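Local structure of tRNA (guanine(9)-N1)-methyltransferase (Schizosaccharomyces pombe, 4JWH) at residues Leu238-Tyr243 against Lys272-Val277; Ile104-Asp109 against Gln256-Leu261; Asp118-Ser123 against Lys217-Asn222. The protein transfers a methyl group from S-adenosyl-L-methionine to N1 of guanosine 9 in cytoplasmic tRNA, forming N1-methylguanosine at that position. All coordinates share one frame; numbering follows the deposited sequence.

Interaction 1 of 3, residues Leu238-Tyr243 against Lys272-Val277. With SAH (S-adenosyl-L-homocysteine), chain C.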
loop_
_atom_site.group_PDB
_atom_site.type_symbol
_atom_site.label_atom_id
_atom_site.label_comp_id
_atom_site.label_asym_id
_atom_site.label_seq_id
_atom_site.Cartn_x
_atom_site.Cartn_y
_atom_site.Cartn_z
ATOM N N LEU A 238 10.520 4.089 -3.312
ATOM C CA LEU A 238 11.158 2.789 -3.297
ATOM C C LEU A 238 12.557 2.893 -3.925
ATOM O O LEU A 238 12.754 3.688 -4.865
ATOM C CB LEU A 238 10.317 1.766 -4.071
ATOM C CG LEU A 238 9.018 1.299 -3.389
ATOM C CD1 LEU A 238 8.249 0.374 -4.298
ATOM C CD2 LEU A 238 9.335 0.605 -2.077
ATOM N N PRO A 239 13.523 2.105 -3.411
ATOM C CA PRO A 239 14.899 2.187 -3.951
ATOM C C PRO A 239 15.023 1.436 -5.286
ATOM O O PRO A 239 15.853 0.537 -5.452
ATOM C CB PRO A 239 15.747 1.551 -2.848
ATOM C CG PRO A 239 14.816 0.575 -2.159
ATOM C CD PRO A 239 13.412 1.135 -2.301
ATOM N N ILE A 240 14.174 1.816 -6.223
ATOM C CA ILE A 240 14.016 1.085 -7.473
ATOM C C ILE A 240 15.257 1.268 -8.342
ATOM O O ILE A 240 15.879 0.283 -8.750
ATOM C CB ILE A 240 12.733 1.520 -8.207
ATOM C CG1 ILE A 240 11.529 0.803 -7.621
ATOM C CG2 ILE A 240 12.823 1.211 -9.676
ATOM C CD1 ILE A 240 10.245 1.076 -8.352
ATOM N N ASP A 241 15.623 2.518 -8.605
ATOM C CA ASP A 241 16.891 2.804 -9.268
ATOM C C ASP A 241 17.978 2.167 -8.397
ATOM O O ASP A 241 17.851 2.162 -7.169
ATOM C CB ASP A 241 17.098 4.318 -9.395
ATOM N N GLU A 242 19.033 1.619 -8.991
ATOM C CA GLU A 242 19.304 1.689 -10.418
ATOM C C GLU A 242 19.033 0.359 -11.124
ATOM O O GLU A 242 19.649 0.053 -12.158
ATOM C CB GLU A 242 20.771 2.113 -10.642
ATOM N N TYR A 243 18.121 -0.440 -10.569
ATOM C CA TYR A 243 17.726 -1.675 -11.234
ATOM C C TYR A 243 16.471 -1.444 -12.096
ATOM O O TYR A 243 16.088 -2.300 -12.889
ATOM C CB TYR A 243 17.649 -2.872 -10.266
ATOM C CG TYR A 243 17.983 -2.622 -8.785
ATOM C CD1 TYR A 243 18.940 -1.674 -8.372
ATOM C CD2 TYR A 243 17.346 -3.370 -7.800
ATOM C CE1 TYR A 243 19.218 -1.471 -6.996
ATOM C CE2 TYR A 243 17.615 -3.177 -6.439
ATOM C CZ TYR A 243 18.542 -2.237 -6.038
ATOM O OH TYR A 243 18.769 -2.094 -4.677
ATOM N N LYS A 272 15.752 -8.865 -4.360
ATOM C CA LYS A 272 14.956 -10.073 -4.450
ATOM C C LYS A 272 13.478 -9.747 -4.587
ATOM O O LYS A 272 12.772 -10.404 -5.342
ATOM C CB LYS A 272 15.173 -10.988 -3.256
ATOM C CG LYS A 272 14.808 -12.415 -3.591
ATOM C CD LYS A 272 15.279 -13.374 -2.541
ATOM C CE LYS A 272 14.729 -14.763 -2.851
ATOM N NZ LYS A 272 15.170 -15.743 -1.815
ATOM N N ALA A 273 13.015 -8.757 -3.826
ATOM C CA ALA A 273 11.611 -8.359 -3.819
ATOM C C ALA A 273 11.235 -7.829 -5.214
ATOM O O ALA A 273 10.215 -8.240 -5.798
ATOM C CB ALA A 273 11.387 -7.305 -2.751
ATOM N N PHE A 274 12.078 -6.949 -5.759
ATOM C CA PHE A 274 11.876 -6.467 -7.121
ATOM C C PHE A 274 11.897 -7.635 -8.134
ATOM O O PHE A 274 11.049 -7.715 -9.006
ATOM C CB PHE A 274 12.947 -5.428 -7.521
ATOM C CG PHE A 274 12.961 -4.197 -6.670
ATOM C CD1 PHE A 274 11.791 -3.639 -6.197
ATOM C CD2 PHE A 274 14.174 -3.557 -6.374
ATOM C CE1 PHE A 274 11.817 -2.476 -5.433
ATOM C CE2 PHE A 274 14.202 -2.394 -5.613
ATOM C CZ PHE A 274 13.014 -1.858 -5.141
ATOM N N MET A 275 12.865 -8.536 -7.999
ATOM C CA MET A 275 13.009 -9.664 -8.935
ATOM C C MET A 275 11.768 -10.547 -8.965
ATOM O O MET A 275 11.368 -11.068 -10.017
ATOM C CB MET A 275 14.286 -10.455 -8.653
ATOM C CG MET A 275 15.547 -9.656 -9.011
ATOM S SD MET A 275 17.091 -10.530 -8.691
ATOM C CE MET A 275 17.246 -11.475 -10.218
ATOM N N GLU A 276 11.116 -10.647 -7.818
ATOM C CA GLU A 276 9.918 -11.448 -7.696
ATOM C C GLU A 276 8.675 -10.723 -8.223
ATOM O O GLU A 276 7.827 -11.321 -8.868
ATOM C CB GLU A 276 9.737 -11.873 -6.229
ATOM C CG GLU A 276 8.906 -13.125 -6.040
ATOM C CD GLU A 276 9.534 -14.360 -6.678
ATOM O OE1 GLU A 276 10.726 -14.669 -6.397
ATOM O OE2 GLU A 276 8.820 -15.021 -7.471
ATOM N N VAL A 277 8.569 -9.427 -7.973
ATOM C CA VAL A 277 7.329 -8.734 -8.311
ATOM C C VAL A 277 7.412 -8.113 -9.696
ATOM O O VAL A 277 6.440 -8.080 -10.427
ATOM C CB VAL A 277 6.981 -7.686 -7.237
ATOM C CG1 VAL A 277 5.815 -6.836 -7.643
ATOM C CG2 VAL A 277 6.726 -8.390 -5.897
HETATM N N SAH C . 0.152 9.845 -9.354
HETATM C CA SAH C . -0.182 8.964 -8.245
HETATM C CB SAH C . -0.129 7.519 -8.809
HETATM C CG SAH C . 0.476 6.583 -7.849
HETATM S SD SAH C . 0.580 4.846 -8.036
HETATM C C SAH C . 0.646 9.408 -7.046
HETATM O O SAH C . 1.079 8.710 -6.180
HETATM O OXT SAH C . 0.853 10.574 -6.888
HETATM C "C5'" SAH C . -0.175 4.301 -6.557
HETATM C "C4'" SAH C . 0.657 4.311 -5.279
HETATM O "O4'" SAH C . 1.702 3.388 -5.299
HETATM C "C3'" SAH C . 1.302 5.642 -4.872
HETATM O "O3'" SAH C . 0.405 6.508 -4.240
HETATM C "C2'" SAH C . 2.436 5.232 -3.999
HETATM O "O2'" SAH C . 1.952 5.088 -2.703
HETATM C "C1'" SAH C . 2.804 3.909 -4.615
HETATM N N9 SAH C . 4.006 3.972 -5.464
HETATM C C8 SAH C . 4.067 3.710 -6.739
HETATM N N7 SAH C . 5.285 3.779 -7.207
HETATM C C5 SAH C . 6.049 4.060 -6.198
HETATM C C6 SAH C . 7.478 4.285 -5.972
HETATM N N6 SAH C . 8.325 4.214 -6.967
HETATM N N1 SAH C . 7.875 4.563 -4.754
HETATM C C2 SAH C . 7.024 4.635 -3.746
HETATM N N3 SAH C . 5.733 4.464 -3.870
HETATM C C4 SAH C . 5.190 4.172 -5.046
#
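Loop 238-243 passes the last turns of helix 270-277 with its nearest alpha carbons, Ile240 CA and Phe274 CA, 7.9 Å apart, and has an inverse gamma turn centred on Pro239, where it meets the Phe274 ring. That ring carries the whole contact. With CG anti to the carbonyl carbon (chi1 -61°), it reaches out of the helix to the loop. Pro239 O approaches the ring edge, 3.4 Å from Phe274 CE2, while Ile240 CG1 lies 3.9 Å from Phe274 CZ. Tyr243 adds a second ring: its CE2 meets Phe274 CD2 at 3.5 Å, with the two ring planes turned 67° to each other in an oblique pairing. This loop is one wall of the cofactor pocket of a SPOUT-type methyltransferase, and just ahead of the turn Leu238 N donates a nearly straight bond (3.0 Å, 173°) to N1 of the SAH adenine. Ile240 faces both ways, its CD1 coming within 3.9 Å of SAH N6 while CG1 rests against the phenylalanine. Leu252, another cofactor-binding residue, packs on Leu238 and Ile240, and Ile260 of helix 254-267 touches Phe274.

Interaction 2 of 3, residues Ile104-Asp109 against Gln256-Leu261. With SAH (S-adenosyl-L-homocysteine), chain C.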
loop_
_atom_site.group_PDB
_atom_site.type_symbol
_atom_site.label_atom_id
_atom_site.label_comp_id
_atom_site.label_asym_id
_atom_site.label_seq_id
_atom_site.Cartn_x
_atom_site.Cartn_y
_atom_site.Cartn_z
ATOM N N ILE A 104 4.239 -3.736 11.957
ATOM C CA ILE A 104 3.987 -2.649 10.985
ATOM C C ILE A 104 2.510 -2.508 10.614
ATOM O O ILE A 104 1.796 -3.513 10.499
ATOM C CB ILE A 104 4.891 -2.790 9.734
ATOM C CG1 ILE A 104 6.341 -2.546 10.155
ATOM C CG2 ILE A 104 4.505 -1.791 8.614
ATOM C CD1 ILE A 104 7.420 -3.125 9.201
ATOM N N ARG A 105 2.049 -1.255 10.489
ATOM C CA ARG A 105 0.766 -0.938 9.873
ATOM C C ARG A 105 1.050 -0.495 8.448
ATOM O O ARG A 105 1.958 0.299 8.230
ATOM C CB ARG A 105 0.034 0.195 10.598
ATOM C CG ARG A 105 -0.781 -0.250 11.827
ATOM C CD ARG A 105 0.061 -0.988 12.855
ATOM N NE ARG A 105 1.233 -0.238 13.311
ATOM C CZ ARG A 105 1.217 0.705 14.257
ATOM N NH1 ARG A 105 0.064 1.071 14.829
ATOM N NH2 ARG A 105 2.356 1.291 14.612
ATOM N N ILE A 106 0.290 -1.013 7.491
ATOM C CA ILE A 106 0.310 -0.454 6.126
ATOM C C ILE A 106 -1.061 0.099 5.803
ATOM O O ILE A 106 -2.053 -0.581 5.959
ATOM C CB ILE A 106 0.793 -1.472 5.045
ATOM C CG1 ILE A 106 2.257 -1.892 5.322
ATOM C CG2 ILE A 106 0.568 -0.890 3.602
ATOM C CD1 ILE A 106 2.911 -2.824 4.256
ATOM N N VAL A 107 -1.106 1.343 5.352
ATOM C CA VAL A 107 -2.370 2.033 5.081
ATOM C C VAL A 107 -2.611 2.199 3.580
ATOM O O VAL A 107 -1.786 2.813 2.868
ATOM C CB VAL A 107 -2.372 3.447 5.706
ATOM C CG1 VAL A 107 -3.607 4.209 5.337
ATOM C CG2 VAL A 107 -2.168 3.392 7.237
ATOM N N LEU A 108 -3.758 1.710 3.108
ATOM C CA LEU A 108 -4.240 2.126 1.802
ATOM C C LEU A 108 -5.078 3.400 1.973
ATOM O O LEU A 108 -6.160 3.383 2.617
ATOM C CB LEU A 108 -5.003 0.997 1.105
ATOM C CG LEU A 108 -4.329 -0.385 1.130
ATOM C CD1 LEU A 108 -5.152 -1.448 0.421
ATOM C CD2 LEU A 108 -2.863 -0.352 0.615
ATOM N N ASP A 109 -4.547 4.512 1.445
ATOM C CA ASP A 109 -5.197 5.807 1.559
ATOM C C ASP A 109 -6.238 5.887 0.447
ATOM O O ASP A 109 -5.908 6.147 -0.710
ATOM C CB ASP A 109 -4.182 6.953 1.433
ATOM C CG ASP A 109 -4.835 8.334 1.362
ATOM O OD1 ASP A 109 -6.023 8.507 1.738
ATOM O OD2 ASP A 109 -4.128 9.277 0.974
ATOM N N GLN A 256 1.446 -3.931 -6.402
ATOM C CA GLN A 256 2.884 -4.190 -6.621
ATOM C C GLN A 256 3.723 -3.613 -5.476
ATOM O O GLN A 256 4.663 -4.243 -4.975
ATOM C CB GLN A 256 3.358 -3.638 -7.970
ATOM C CG GLN A 256 2.954 -4.522 -9.159
ATOM C CD GLN A 256 3.311 -3.895 -10.495
ATOM O OE1 GLN A 256 3.247 -2.675 -10.650
ATOM N NE2 GLN A 256 3.692 -4.733 -11.471
ATOM N N VAL A 257 3.370 -2.414 -5.048
ATOM C CA VAL A 257 4.115 -1.747 -3.979
ATOM C C VAL A 257 3.898 -2.528 -2.693
ATOM O O VAL A 257 4.837 -2.855 -1.991
ATOM C CB VAL A 257 3.607 -0.288 -3.811
ATOM C CG1 VAL A 257 4.145 0.326 -2.516
ATOM C CG2 VAL A 257 4.055 0.534 -5.021
ATOM N N PHE A 258 2.646 -2.864 -2.403
ATOM C CA PHE A 258 2.360 -3.679 -1.207
ATOM C C PHE A 258 3.169 -4.974 -1.193
ATOM O O PHE A 258 3.808 -5.320 -0.186
ATOM C CB PHE A 258 0.874 -4.017 -1.046
ATOM C CG PHE A 258 0.604 -4.807 0.196
ATOM C CD1 PHE A 258 0.367 -4.155 1.395
ATOM C CD2 PHE A 258 0.694 -6.193 0.190
ATOM C CE1 PHE A 258 0.172 -4.888 2.594
ATOM C CE2 PHE A 258 0.528 -6.929 1.371
ATOM C CZ PHE A 258 0.266 -6.254 2.573
ATOM N N GLU A 259 3.105 -5.714 -2.303
ATOM C CA GLU A 259 3.809 -6.977 -2.438
ATOM C C GLU A 259 5.318 -6.809 -2.237
ATOM O O GLU A 259 5.993 -7.657 -1.602
ATOM C CB GLU A 259 3.507 -7.597 -3.814
ATOM C CG GLU A 259 2.063 -8.097 -3.987
ATOM C CD GLU A 259 1.710 -8.289 -5.467
ATOM O OE1 GLU A 259 0.538 -8.526 -5.777
ATOM O OE2 GLU A 259 2.622 -8.149 -6.334
ATOM N N ILE A 260 5.871 -5.725 -2.787
ATOM C CA ILE A 260 7.299 -5.471 -2.611
ATOM C C ILE A 260 7.646 -5.226 -1.129
ATOM O O ILE A 260 8.613 -5.788 -0.621
ATOM C CB ILE A 260 7.771 -4.313 -3.514
ATOM C CG1 ILE A 260 7.864 -4.781 -4.992
ATOM C CG2 ILE A 260 9.091 -3.654 -2.989
ATOM C CD1 ILE A 260 7.785 -3.554 -5.909
ATOM N N LEU A 261 6.854 -4.403 -0.443
ATOM C CA LEU A 261 7.071 -4.139 0.992
ATOM C C LEU A 261 7.045 -5.433 1.777
ATOM O O LEU A 261 7.928 -5.684 2.589
ATOM C CB LEU A 261 6.026 -3.176 1.549
ATOM C CG LEU A 261 5.946 -1.811 0.843
ATOM C CD1 LEU A 261 4.774 -1.016 1.463
ATOM C CD2 LEU A 261 7.275 -1.060 1.032
HETATM N N SAH C . 0.152 9.845 -9.354
HETATM C CA SAH C . -0.182 8.964 -8.245
HETATM C CB SAH C . -0.129 7.519 -8.809
HETATM C CG SAH C . 0.476 6.583 -7.849
HETATM S SD SAH C . 0.580 4.846 -8.036
HETATM C C SAH C . 0.646 9.408 -7.046
HETATM O O SAH C . 1.079 8.710 -6.180
HETATM O OXT SAH C . 0.853 10.574 -6.888
HETATM C "C5'" SAH C . -0.175 4.301 -6.557
HETATM C "C4'" SAH C . 0.657 4.311 -5.279
HETATM O "O4'" SAH C . 1.702 3.388 -5.299
HETATM C "C3'" SAH C . 1.302 5.642 -4.872
HETATM O "O3'" SAH C . 0.405 6.508 -4.240
HETATM C "C2'" SAH C . 2.436 5.232 -3.999
HETATM O "O2'" SAH C . 1.952 5.088 -2.703
HETATM C "C1'" SAH C . 2.804 3.909 -4.615
HETATM N N9 SAH C . 4.006 3.972 -5.464
HETATM C C8 SAH C . 4.067 3.710 -6.739
HETATM N N7 SAH C . 5.285 3.779 -7.207
HETATM C C5 SAH C . 6.049 4.060 -6.198
HETATM C C6 SAH C . 7.478 4.285 -5.972
HETATM N N6 SAH C . 8.325 4.214 -6.967
HETATM N N1 SAH C . 7.875 4.563 -4.754
HETATM C C2 SAH C . 7.024 4.635 -3.746
HETATM N N3 SAH C . 5.733 4.464 -3.870
HETATM C C4 SAH C . 5.190 4.172 -5.046
#
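Asp109 OD2, at the end of the strand whose Ile106 packs on Phe258 and Leu261, is gripped by two groups: a salt bridge from Lys227 NZ and a hydrogen bond with Tyr191 OH. Strand 105-109 runs in the middle of the parallel sheet of this SPOUT-type domain, with strands 143-147 and 208-212 beside it, and helix 254-267 lies across one of its faces. Between sheet and helix the contact is wholly apolar and buried. Ile106 points at the helix and meets it with both branches. Its CG2, anti to the backbone N, sits 3.9 Å from Phe258 CD1, while the longer branch carries Ile106 CD1 to 3.8 Å from Phe258 CE1. Ile106 CD1 also lies 3.8 Å from Leu261 CD1, nearly one helical turn further on, so the one methyl touches both helix residues. Phe258 swings toward the sheet with CG anti to its own nitrogen (chi1 -178°), and its ring also packs on Leu144 of the neighbouring strand and on Cys131 and Asn135 of helix 118-137, so one ring touches two strands and a second helix. Val257, next to it in the helix, serves the cofactor instead: Val257 CG2 lies 3.6 Å from C8 of the SAH adenine and 3.5 Å from its N9.

Interaction 3 of 3, residues Asp118-Ser123 against Lys217-Asn222. With SAH (S-adenosyl-L-homocysteine), chain C.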
loop_
_atom_site.group_PDB
_atom_site.type_symbol
_atom_site.label_atom_id
_atom_site.label_comp_id
_atom_site.label_asym_id
_atom_site.label_seq_id
_atom_site.Cartn_x
_atom_site.Cartn_y
_atom_site.Cartn_z
ATOM N N ASP A 118 -14.756 4.682 -13.837
ATOM C CA ASP A 118 -15.311 3.397 -13.417
ATOM C C ASP A 118 -14.365 2.223 -13.581
ATOM O O ASP A 118 -14.349 1.335 -12.732
ATOM C CB ASP A 118 -16.631 3.085 -14.131
ATOM C CG ASP A 118 -17.674 2.565 -13.181
ATOM O OD1 ASP A 118 -18.068 1.384 -13.338
ATOM O OD2 ASP A 118 -18.093 3.335 -12.260
ATOM N N LYS A 119 -13.588 2.221 -14.662
ATOM C CA LYS A 119 -12.629 1.147 -14.913
ATOM C C LYS A 119 -11.506 1.170 -13.879
ATOM O O LYS A 119 -11.064 0.125 -13.409
ATOM C CB LYS A 119 -12.026 1.259 -16.320
ATOM N N GLU A 120 -11.046 2.382 -13.573
ATOM C CA GLU A 120 -9.966 2.602 -12.606
ATOM C C GLU A 120 -10.362 2.138 -11.185
ATOM O O GLU A 120 -9.574 1.483 -10.502
ATOM C CB GLU A 120 -9.530 4.062 -12.649
ATOM C CG GLU A 120 -8.820 4.397 -13.933
ATOM C CD GLU A 120 -8.698 5.866 -14.212
ATOM O OE1 GLU A 120 -9.475 6.681 -13.643
ATOM O OE2 GLU A 120 -7.800 6.215 -15.013
ATOM N N ILE A 121 -11.585 2.467 -10.766
ATOM C CA ILE A 121 -12.160 1.945 -9.508
ATOM C C ILE A 121 -12.216 0.437 -9.491
ATOM O O ILE A 121 -11.822 -0.199 -8.507
ATOM C CB ILE A 121 -13.576 2.493 -9.240
ATOM C CG1 ILE A 121 -13.514 4.002 -8.918
ATOM C CG2 ILE A 121 -14.259 1.718 -8.069
ATOM C CD1 ILE A 121 -13.120 4.287 -7.444
ATOM N N ASN A 122 -12.720 -0.144 -10.580
ATOM C CA ASN A 122 -12.742 -1.600 -10.720
ATOM C C ASN A 122 -11.345 -2.208 -10.551
ATOM O O ASN A 122 -11.168 -3.157 -9.774
ATOM C CB ASN A 122 -13.359 -2.025 -12.065
ATOM C CG ASN A 122 -14.828 -1.614 -12.198
ATOM O OD1 ASN A 122 -15.405 -0.969 -11.314
ATOM N ND2 ASN A 122 -15.430 -1.972 -13.323
ATOM N N SER A 123 -10.365 -1.644 -11.253
ATOM C CA SER A 123 -8.978 -2.085 -11.091
ATOM C C SER A 123 -8.453 -1.935 -9.642
ATOM O O SER A 123 -7.854 -2.865 -9.093
ATOM C CB SER A 123 -8.069 -1.377 -12.092
ATOM O OG SER A 123 -6.722 -1.454 -11.648
ATOM N N LYS A 217 -2.481 5.817 -13.718
ATOM C CA LYS A 217 -1.427 5.708 -14.737
ATOM C C LYS A 217 -0.434 6.850 -14.519
ATOM O O LYS A 217 0.224 7.306 -15.463
ATOM C CB LYS A 217 -1.971 5.833 -16.162
ATOM C CG LYS A 217 -2.720 4.655 -16.731
ATOM C CD LYS A 217 -2.783 4.844 -18.270
ATOM C CE LYS A 217 -3.118 3.553 -19.010
ATOM N NZ LYS A 217 -2.611 3.596 -20.420
ATOM N N ASN A 218 -0.352 7.319 -13.271
ATOM C CA ASN A 218 0.404 8.503 -12.906
ATOM C C ASN A 218 0.071 9.823 -13.654
ATOM O O ASN A 218 0.910 10.715 -13.728
ATOM C CB ASN A 218 1.911 8.224 -12.938
ATOM C CG ASN A 218 2.681 9.165 -12.040
ATOM O OD1 ASN A 218 2.245 9.469 -10.921
ATOM N ND2 ASN A 218 3.828 9.638 -12.519
ATOM N N ARG A 219 -1.145 9.977 -14.175
ATOM C CA ARG A 219 -1.498 11.285 -14.744
ATOM C C ARG A 219 -1.567 12.351 -13.649
ATOM O O ARG A 219 -1.394 13.539 -13.926
ATOM C CB ARG A 219 -2.780 11.235 -15.559
ATOM C CG ARG A 219 -4.046 11.197 -14.774
ATOM C CD ARG A 219 -5.241 11.455 -15.684
ATOM N NE ARG A 219 -6.482 11.253 -14.941
ATOM C CZ ARG A 219 -7.086 10.077 -14.808
ATOM N NH1 ARG A 219 -6.576 9.002 -15.400
ATOM N NH2 ARG A 219 -8.205 9.980 -14.097
ATOM N N TYR A 220 -1.794 11.936 -12.398
ATOM C CA TYR A 220 -1.734 12.883 -11.296
ATOM C C TYR A 220 -0.363 12.960 -10.643
ATOM O O TYR A 220 -0.184 12.530 -9.517
ATOM C CB TYR A 220 -2.824 12.599 -10.256
ATOM C CG TYR A 220 -4.193 12.548 -10.844
ATOM C CD1 TYR A 220 -4.792 13.689 -11.389
ATOM C CD2 TYR A 220 -4.903 11.358 -10.862
ATOM C CE1 TYR A 220 -6.085 13.633 -11.946
ATOM C CE2 TYR A 220 -6.174 11.281 -11.427
ATOM C CZ TYR A 220 -6.760 12.421 -11.963
ATOM O OH TYR A 220 -8.026 12.321 -12.493
ATOM N N LYS A 221 0.599 13.551 -11.360
ATOM C CA LYS A 221 1.982 13.658 -10.877
ATOM C C LYS A 221 1.976 14.454 -9.607
ATOM O O LYS A 221 1.243 15.418 -9.497
ATOM C CB LYS A 221 2.875 14.373 -11.907
ATOM C CG LYS A 221 2.828 13.816 -13.318
ATOM C CD LYS A 221 3.810 14.595 -14.242
ATOM C CE LYS A 221 4.164 13.821 -15.518
ATOM N NZ LYS A 221 5.270 14.496 -16.323
ATOM N N ASN A 222 2.793 14.058 -8.641
ATOM C CA ASN A 222 2.921 14.782 -7.382
ATOM C C ASN A 222 1.719 14.752 -6.478
ATOM O O ASN A 222 1.743 15.367 -5.426
ATOM C CB ASN A 222 3.323 16.225 -7.613
ATOM C CG ASN A 222 4.796 16.371 -7.727
ATOM O OD1 ASN A 222 5.501 16.394 -6.711
ATOM N ND2 ASN A 222 5.295 16.413 -8.966
HETATM N N SAH C . 0.152 9.845 -9.354
HETATM C CA SAH C . -0.182 8.964 -8.245
HETATM C CB SAH C . -0.129 7.519 -8.809
HETATM C CG SAH C . 0.476 6.583 -7.849
HETATM S SD SAH C . 0.580 4.846 -8.036
HETATM C C SAH C . 0.646 9.408 -7.046
HETATM O O SAH C . 1.079 8.710 -6.180
HETATM O OXT SAH C . 0.853 10.574 -6.888
HETATM C "C5'" SAH C . -0.175 4.301 -6.557
HETATM C "C4'" SAH C . 0.657 4.311 -5.279
HETATM O "O4'" SAH C . 1.702 3.388 -5.299
HETATM C "C3'" SAH C . 1.302 5.642 -4.872
HETATM O "O3'" SAH C . 0.405 6.508 -4.240
HETATM C "C2'" SAH C . 2.436 5.232 -3.999
HETATM O "O2'" SAH C . 1.952 5.088 -2.703
HETATM C "C1'" SAH C . 2.804 3.909 -4.615
HETATM N N9 SAH C . 4.006 3.972 -5.464
HETATM C C8 SAH C . 4.067 3.710 -6.739
HETATM N N7 SAH C . 5.285 3.779 -7.207
HETATM C C5 SAH C . 6.049 4.060 -6.198
HETATM C C6 SAH C . 7.478 4.285 -5.972
HETATM N N6 SAH C . 8.325 4.214 -6.967
HETATM N N1 SAH C . 7.875 4.563 -4.754
HETATM C C2 SAH C . 7.024 4.635 -3.746
HETATM N N3 SAH C . 5.733 4.464 -3.870
HETATM C C4 SAH C . 5.190 4.172 -5.046
#
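The loop between strand 208-212 and helix 223-231 holds the amino-acid end of the cofactor, and one salt bridge ties it to the first turn of helix 118-137. Glu120 and Arg219 reach for each other from opposite directions. Arg219 NH1 donates to Glu120 OE2 at 3.1 Å in a nearly straight bond (175°) that uses the syn lone pair and lies in the guanidinium plane. Carboxylate and guanidinium are almost coplanar, 17° apart, yet the grip is one-sided: Glu120 OE1 stays 3.6 Å from Arg219 NH2 and accepts a bond from Asn117 N instead. A chi1 of 77° places Arg219 CG over the centre of the Tyr220 ring, and from there the chain runs extended toward Glu120. Arg219 NH2 donates a bent bond to Tyr220 OH at 2.8 Å, the oxygen tilted from the guanidinium plane; Leu115 O also bonds that hydroxyl. With an alanine in place of Glu120, Arg219 is likely to lose its charged mate, and Asn117 N its acceptor. In the same loop SAH N donates to Asn218 OD1 (2.6 Å) and Tyr220 O (2.7 Å), and Asp216 OD2, of the proton acceptor, also bonds SAH. The ion pair lies at the surface, so its attraction is probably damped by water.

Overall arrangement
Interactions 1 and 2 meet directly: helices 254-267 and 270-277 are consecutive, and Val277 packs against Glu259 and Ile260, with contact centres about 15 Å apart. Interaction 3 stands away, its centre about 17 Å from that of interaction 2 and 22 Å from that of interaction 1. Along the chain, strand 105-109 comes first, then helix 118-137, whose start carries the first segment of interaction 3; both segments of interaction 3 fall between those of interaction 2, whereas the segments of interactions 1 and 2 alternate. All three border SAH: interactions 1 and 2 both touch the adenine, interaction 3 the amino-acid end. The cofactor thus spans loops and a helix fixed to different parts of one SPOUT domain.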